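Local coordinates for xyloglucanase (Paenibacillus pabuli, PDB 2JEP), which probably cleaves the beta-1,4-glucan backbone of plant cell-wall xyloglucan as a family 5 glycoside hydrolase with a TIM-barrel fold, at residues 143-148 against 181-186; 358-363 against 371-376. All coordinates share one frame; numbering follows the deposited sequence. Where two conformers were deposited one is given.

Contact 1. Residues 143-148 against 181-186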
loop_
_atom_site.group_PDB
_atom_site.type_symbol
_atom_site.label_atom_id
_atom_site.label_comp_id
_atom_site.label_asym_id
_atom_site.label_seq_id
_atom_site.Cartn_x
_atom_site.Cartn_y
_atom_site.Cartn_z
ATOM N N LEU A 143 1.099 11.248 12.905
ATOM C CA LEU A 143 1.000 9.875 13.378
ATOM C C LEU A 143 2.432 9.366 13.416
ATOM O O LEU A 143 2.910 8.671 12.527
ATOM C CB LEU A 143 0.087 9.056 12.461
ATOM C CG LEU A 143 -0.090 7.593 12.853
ATOM C CD1 LEU A 143 -0.795 7.424 14.214
ATOM C CD2 LEU A 143 -0.808 6.828 11.746
ATOM N N LEU A 144 3.132 9.795 14.461
ATOM C CA LEU A 144 4.577 9.724 14.534
ATOM C C LEU A 144 4.996 8.838 15.678
ATOM O O LEU A 144 4.804 9.197 16.844
ATOM C CB LEU A 144 5.203 11.133 14.697
ATOM C CG LEU A 144 4.874 12.147 13.611
ATOM C CD1 LEU A 144 5.532 13.493 13.888
ATOM C CD2 LEU A 144 5.193 11.660 12.193
ATOM N N VAL A 145 5.626 7.705 15.349
ATOM C CA VAL A 145 6.059 6.795 16.419
ATOM C C VAL A 145 7.034 7.482 17.397
ATOM O O VAL A 145 7.142 7.086 18.531
ATOM C CB VAL A 145 6.687 5.511 15.867
ATOM C CG1 VAL A 145 5.621 4.682 15.131
ATOM C CG2 VAL A 145 7.891 5.817 14.957
ATOM N N ASN A 146 7.771 8.470 16.894
ATOM C CA ASN A 146 8.747 9.233 17.659
ATOM C C ASN A 146 8.147 10.474 18.316
ATOM O O ASN A 146 8.835 11.168 19.058
ATOM C CB ASN A 146 9.938 9.642 16.782
ATOM C CG ASN A 146 9.541 10.387 15.529
ATOM O OD1 ASN A 146 9.837 11.608 15.366
ATOM N ND2 ASN A 146 8.863 9.704 14.653
ATOM N N GLY A 147 6.876 10.762 18.066
ATOM C CA GLY A 147 6.263 11.965 18.588
ATOM C C GLY A 147 6.194 11.978 20.091
ATOM O O GLY A 147 6.078 10.940 20.737
ATOM N N GLY A 148 6.251 13.171 20.672
ATOM C CA GLY A 148 6.279 13.286 22.111
ATOM C C GLY A 148 4.973 13.107 22.844
ATOM O O GLY A 148 4.977 12.790 24.029
ATOM N N ASN A 181 0.416 3.669 6.525
ATOM C CA ASN A 181 1.228 3.397 5.352
ATOM C C ASN A 181 2.634 2.960 5.751
ATOM O O ASN A 181 2.813 1.806 6.176
ATOM C CB ASN A 181 1.170 4.613 4.399
ATOM C CG ASN A 181 2.004 4.436 3.157
ATOM O OD1 ASN A 181 1.953 3.366 2.545
ATOM N ND2 ASN A 181 2.772 5.468 2.780
ATOM N N GLU A 182 3.602 3.860 5.635
ATOM C CA GLU A 182 5.007 3.598 5.944
ATOM C C GLU A 182 5.369 4.414 7.174
ATOM O O GLU A 182 5.519 5.635 7.108
ATOM C CB GLU A 182 5.905 4.003 4.772
ATOM C CG GLU A 182 5.620 3.208 3.521
ATOM C CD GLU A 182 6.439 3.633 2.306
ATOM O OE1 GLU A 182 7.057 4.732 2.321
ATOM O OE2 GLU A 182 6.453 2.855 1.312
ATOM N N VAL A 183 5.413 3.720 8.306
ATOM C CA VAL A 183 5.490 4.345 9.638
ATOM C C VAL A 183 6.816 3.966 10.283
ATOM O O VAL A 183 7.131 2.792 10.489
ATOM C CB VAL A 183 4.257 3.930 10.465
ATOM C CG1 VAL A 183 4.371 4.283 11.945
ATOM C CG2 VAL A 183 3.003 4.595 9.854
ATOM N N PHE A 184 7.627 4.994 10.528
ATOM C CA PHE A 184 8.911 4.873 11.176
ATOM C C PHE A 184 9.333 6.265 11.654
ATOM O O PHE A 184 8.514 7.192 11.631
ATOM C CB PHE A 184 9.979 4.178 10.287
ATOM C CG PHE A 184 10.529 4.994 9.124
ATOM C CD1 PHE A 184 9.737 5.774 8.287
ATOM C CD2 PHE A 184 11.882 4.862 8.817
ATOM C CE1 PHE A 184 10.325 6.477 7.201
ATOM C CE2 PHE A 184 12.439 5.532 7.738
ATOM C CZ PHE A 184 11.660 6.344 6.942
ATOM N N ASP A 185 10.581 6.380 12.124
ATOM C CA ASP A 185 11.105 7.615 12.675
ATOM C C ASP A 185 11.997 8.352 11.683
ATOM O O ASP A 185 12.588 9.372 12.073
ATOM C CB ASP A 185 11.873 7.376 13.989
ATOM C CG ASP A 185 13.086 6.470 13.811
ATOM O OD1 ASP A 185 13.286 5.979 12.685
ATOM O OD2 ASP A 185 13.805 6.275 14.835
ATOM N N GLY A 186 12.128 7.860 10.448
ATOM C CA GLY A 186 13.076 8.451 9.481
ATOM C C GLY A 186 14.402 7.744 9.270
ATOM O O GLY A 186 15.136 8.066 8.300
HETATM O O HOH W 1 5.792 7.527 12.407
#
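Val145 and Asn146, in the long loop that leaves barrel strand 125-128, meet Val183, Phe184 and Asp185 in the loop that leaves the next strand, 175-178. These are two neighbouring beta-alpha loops on the C-terminal rim of a TIM barrel, the end where this fold carries its active site. The valines touch methyl to methyl: Val145 CG1 lies 3.4 Å from Val183 CG1, closer than carbons usually come. Val183 turns that methyl anti to its own nitrogen (chi1 168°), which carries it across the gap between the loops. The second methyl of Val145 does different work, with CG2 resting 3.6 Å from Phe184 C, against the peptide that runs on into Asp185. Next along, Asn146 brings its amide nitrogen up to the backbone of the other loop, ND2 standing 3.6 Å from Asp185 CA. Toward Asp185 this ND2 makes only van der Waals contact, with the amide and carboxylate planes 68° apart, while Asn146 OD1 accepts from Asn136 ND2 and Asp185 OD1 from Asn187 N. No direct hydrogen bond joins 143-148 to 181-186. Instead a water accepts a hydrogen bond from Val145 N at 3.0 Å and lies 2.9 Å from Phe184 O, with Leu143 O also close by, so it mediates between the two backbones. On the first side the chain is bent by a type I turn from Leu144 to Gly147, closed by Gly147 N to Leu144 O at 2.9 Å. Helix 193-211 packs on both loops, Tyr195 touching Asn146 and Asp185, Tyr202 touching Val145, and Asn198 bonding Val145 O, while Leu143 reaches Ile153 and Tyr157 of helix 150-167.

Contact 2. Residues 358-363 against 371-376; sequences PVYWDN and FALFNR
The Phe371 ring takes the edge of Trp361 on one face and has Asn363 ND2 at its rim. Trp361 CD1 stands 3.5 Å above the centre of the phenyl ring, a T-shaped pair with the indole five-membered ring and the phenyl ring at 84°, and the Asn363 amide is turned nearly square to that ring as well. Tyr360 is covered on one face by Leu373 CD1, 4.0 Å from the ring centroid in a CH-pi contact offset toward the rim, while Phe371 O lies at its edge in the ring plane. With CG anti to the backbone N (chi1 -180°), Tyr360 reaches out far enough for its OH to donate to Phe371 O at 2.7 Å. Tyr360 lies on strand 357-362, the eighth and last of the barrel, with Trp361 and Asp362 following it in the chain, and segment 371-376 folds back against them after a short loop. Asp362 carries the polar part. Its OD2 accepts from Leu373 N at 2.8 Å, nearly straight but from above the carboxylate plane, and also from Trp46 NE1. Its OD1 makes a salt bridge to Arg376 NH2 at 2.9 Å, again from above the plane, and is also met by Gly364 N and by a water that joins it to Phe374 O and Arg376 NE. A leucine in place of Asp362 would probably leave the buried Arg376 guanidinium without its opposite charge, and Leu373 N and Trp46 NE1 without their acceptor. Arg376 keeps its other amino group, NH1, on Gly49 O and Gln51. Asn363 OD1 accepts from His365 N and, above its carbonyl plane, from Phe371 N at 3.2 Å.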
loop_
_atom_site.group_PDB
_atom_site.type_symbol
_atom_site.label_atom_id
_atom_site.label_comp_id
_atom_site.label_asym_id
_atom_site.label_seq_id
_atom_site.Cartn_x
_atom_site.Cartn_y
_atom_site.Cartn_z
ATOM N N PRO A 358 0.319 -8.905 -5.107
ATOM C CA PRO A 358 1.212 -7.848 -5.573
ATOM C C PRO A 358 0.409 -6.637 -6.043
ATOM O O PRO A 358 -0.485 -6.792 -6.872
ATOM C CB PRO A 358 1.924 -8.509 -6.742
ATOM C CG PRO A 358 0.911 -9.463 -7.327
ATOM C CD PRO A 358 -0.045 -9.835 -6.197
ATOM N N VAL A 359 0.711 -5.458 -5.502
ATOM C CA VAL A 359 0.009 -4.230 -5.854
ATOM C C VAL A 359 0.985 -3.191 -6.427
ATOM O O VAL A 359 1.857 -2.708 -5.730
ATOM C CB VAL A 359 -0.738 -3.644 -4.625
ATOM C CG1 VAL A 359 -1.634 -2.481 -5.032
ATOM C CG2 VAL A 359 -1.559 -4.746 -3.895
ATOM N N TYR A 360 0.857 -2.901 -7.728
ATOM C CA TYR A 360 1.791 -2.045 -8.442
ATOM C C TYR A 360 1.639 -0.580 -8.033
ATOM O O TYR A 360 0.529 -0.083 -7.892
ATOM C CB TYR A 360 1.550 -2.204 -9.969
ATOM C CG TYR A 360 2.480 -1.354 -10.773
ATOM C CD1 TYR A 360 3.791 -1.766 -11.016
ATOM C CD2 TYR A 360 2.096 -0.089 -11.207
ATOM C CE1 TYR A 360 4.679 -0.944 -11.682
ATOM C CE2 TYR A 360 2.963 0.727 -11.871
ATOM C CZ TYR A 360 4.256 0.310 -12.100
ATOM O OH TYR A 360 5.153 1.156 -12.720
ATOM N N TRP A 361 2.779 0.112 -7.890
ATOM C CA TRP A 361 2.788 1.526 -7.557
ATOM C C TRP A 361 2.772 2.368 -8.835
ATOM O O TRP A 361 3.760 2.446 -9.532
ATOM C CB TRP A 361 4.009 1.913 -6.703
ATOM C CG TRP A 361 4.011 3.373 -6.428
ATOM C CD1 TRP A 361 4.819 4.309 -6.979
ATOM C CD2 TRP A 361 3.068 4.091 -5.615
ATOM N NE1 TRP A 361 4.458 5.576 -6.557
ATOM C CE2 TRP A 361 3.371 5.465 -5.723
ATOM C CE3 TRP A 361 2.019 3.703 -4.788
ATOM C CZ2 TRP A 361 2.656 6.434 -5.034
ATOM C CZ3 TRP A 361 1.311 4.672 -4.107
ATOM C CH2 TRP A 361 1.619 6.018 -4.243
ATOM N N ASP A 362 1.641 3.032 -9.099
ATOM C CA ASP A 362 1.456 3.895 -10.259
ATOM C C ASP A 362 1.167 5.284 -9.728
ATOM O O ASP A 362 0.162 5.493 -9.052
ATOM C CB ASP A 362 0.268 3.383 -11.068
ATOM C CG ASP A 362 0.100 4.083 -12.406
ATOM O OD1 ASP A 362 0.137 5.334 -12.417
ATOM O OD2 ASP A 362 -0.098 3.372 -13.433
ATOM N N ASN A 363 2.047 6.242 -10.029
ATOM C CA ASN A 363 1.900 7.602 -9.555
ATOM C C ASN A 363 1.365 8.589 -10.594
ATOM O O ASN A 363 1.272 9.772 -10.321
ATOM C CB ASN A 363 3.201 8.111 -8.949
ATOM C CG ASN A 363 4.276 8.383 -9.969
ATOM O OD1 ASN A 363 4.157 8.008 -11.142
ATOM N ND2 ASN A 363 5.331 9.092 -9.538
ATOM N N PHE A 371 6.377 6.393 -12.730
ATOM C CA PHE A 371 5.893 5.033 -12.498
ATOM C C PHE A 371 4.618 4.686 -13.294
ATOM O O PHE A 371 4.128 3.568 -13.205
ATOM C CB PHE A 371 5.538 4.817 -11.026
ATOM C CG PHE A 371 6.688 4.680 -10.078
ATOM C CD1 PHE A 371 7.265 3.440 -9.854
ATOM C CD2 PHE A 371 7.082 5.744 -9.296
ATOM C CE1 PHE A 371 8.247 3.287 -8.891
ATOM C CE2 PHE A 371 8.066 5.594 -8.319
ATOM C CZ PHE A 371 8.635 4.353 -8.122
ATOM N N ALA A 372 4.039 5.629 -14.019
ATOM C CA ALA A 372 2.733 5.397 -14.589
ATOM C C ALA A 372 2.701 4.319 -15.672
ATOM O O ALA A 372 3.619 4.213 -16.492
ATOM C CB ALA A 372 2.228 6.696 -15.171
ATOM N N LEU A 373 1.587 3.577 -15.702
ATOM C CA LEU A 373 1.277 2.670 -16.783
ATOM C C LEU A 373 0.154 3.178 -17.682
ATOM O O LEU A 373 -0.098 2.585 -18.743
ATOM C CB LEU A 373 0.871 1.285 -16.265
ATOM C CG LEU A 373 1.769 0.671 -15.193
ATOM C CD1 LEU A 373 1.191 -0.682 -14.737
ATOM C CD2 LEU A 373 3.232 0.551 -15.663
ATOM N N PHE A 374 -0.527 4.232 -17.232
ATOM C CA PHE A 374 -1.638 4.880 -17.944
ATOM C C PHE A 374 -1.408 6.382 -17.964
ATOM O O PHE A 374 -0.800 6.925 -17.048
ATOM C CB PHE A 374 -2.963 4.615 -17.221
ATOM C CG PHE A 374 -3.271 3.161 -17.044
ATOM C CD1 PHE A 374 -4.000 2.455 -18.005
ATOM C CD2 PHE A 374 -2.877 2.494 -15.900
ATOM C CE1 PHE A 374 -4.284 1.116 -17.834
ATOM C CE2 PHE A 374 -3.158 1.146 -15.725
ATOM C CZ PHE A 374 -3.851 0.458 -16.688
ATOM N N ASN A 375 -1.897 7.038 -19.017
ATOM C CA ASN A 375 -1.957 8.493 -19.038
ATOM C C ASN A 375 -3.351 8.874 -18.549
ATOM O O ASN A 375 -4.365 8.556 -19.168
ATOM C CB ASN A 375 -1.621 9.107 -20.402
ATOM C CG ASN A 375 -1.681 10.630 -20.374
ATOM O OD1 ASN A 375 -2.688 11.195 -19.962
ATOM N ND2 ASN A 375 -0.607 11.298 -20.790
ATOM N N ARG A 376 -3.362 9.492 -17.369
ATOM C CA ARG A 376 -4.608 9.840 -16.715
ATOM C C ARG A 376 -5.321 11.006 -17.387
ATOM O O ARG A 376 -6.487 11.185 -17.206
ATOM C CB ARG A 376 -4.360 10.118 -15.246
ATOM C CG ARG A 376 -3.828 8.901 -14.533
ATOM C CD ARG A 376 -3.687 9.037 -13.029
ATOM N NE ARG A 376 -2.965 7.881 -12.487
ATOM C CZ ARG A 376 -2.618 7.745 -11.210
ATOM N NH1 ARG A 376 -3.047 8.592 -10.298
ATOM N NH2 ARG A 376 -1.852 6.747 -10.831
HETATM O O HOH W 2 -1.543 6.280 -14.385
#

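In the fold
Contacts 1 and 2 lie on opposite sides of the chain's centre, their own centres 26 Å apart and their nearest atoms about 7 Å. Both sit at the C-terminal end of the barrel, contact 1 after strands three and four, contact 2 at strand eight. Strand 319-324 links them: Glu323 touches Asn181 and Glu182, and the Phe324 backbone is hydrogen-bonded to Trp361. In family 5 the acid/base and nucleophile lie at or just beyond the C-terminal ends of strands four and seven, consistent with Glu182 and Glu323 respectively. A calcium ion lies about 5 Å from the Trp361 side chain and about 10 Å from Phe184's; an ethanediol about 3 Å from Trp361, probably from the crystallisation liquor, may mark a pocket.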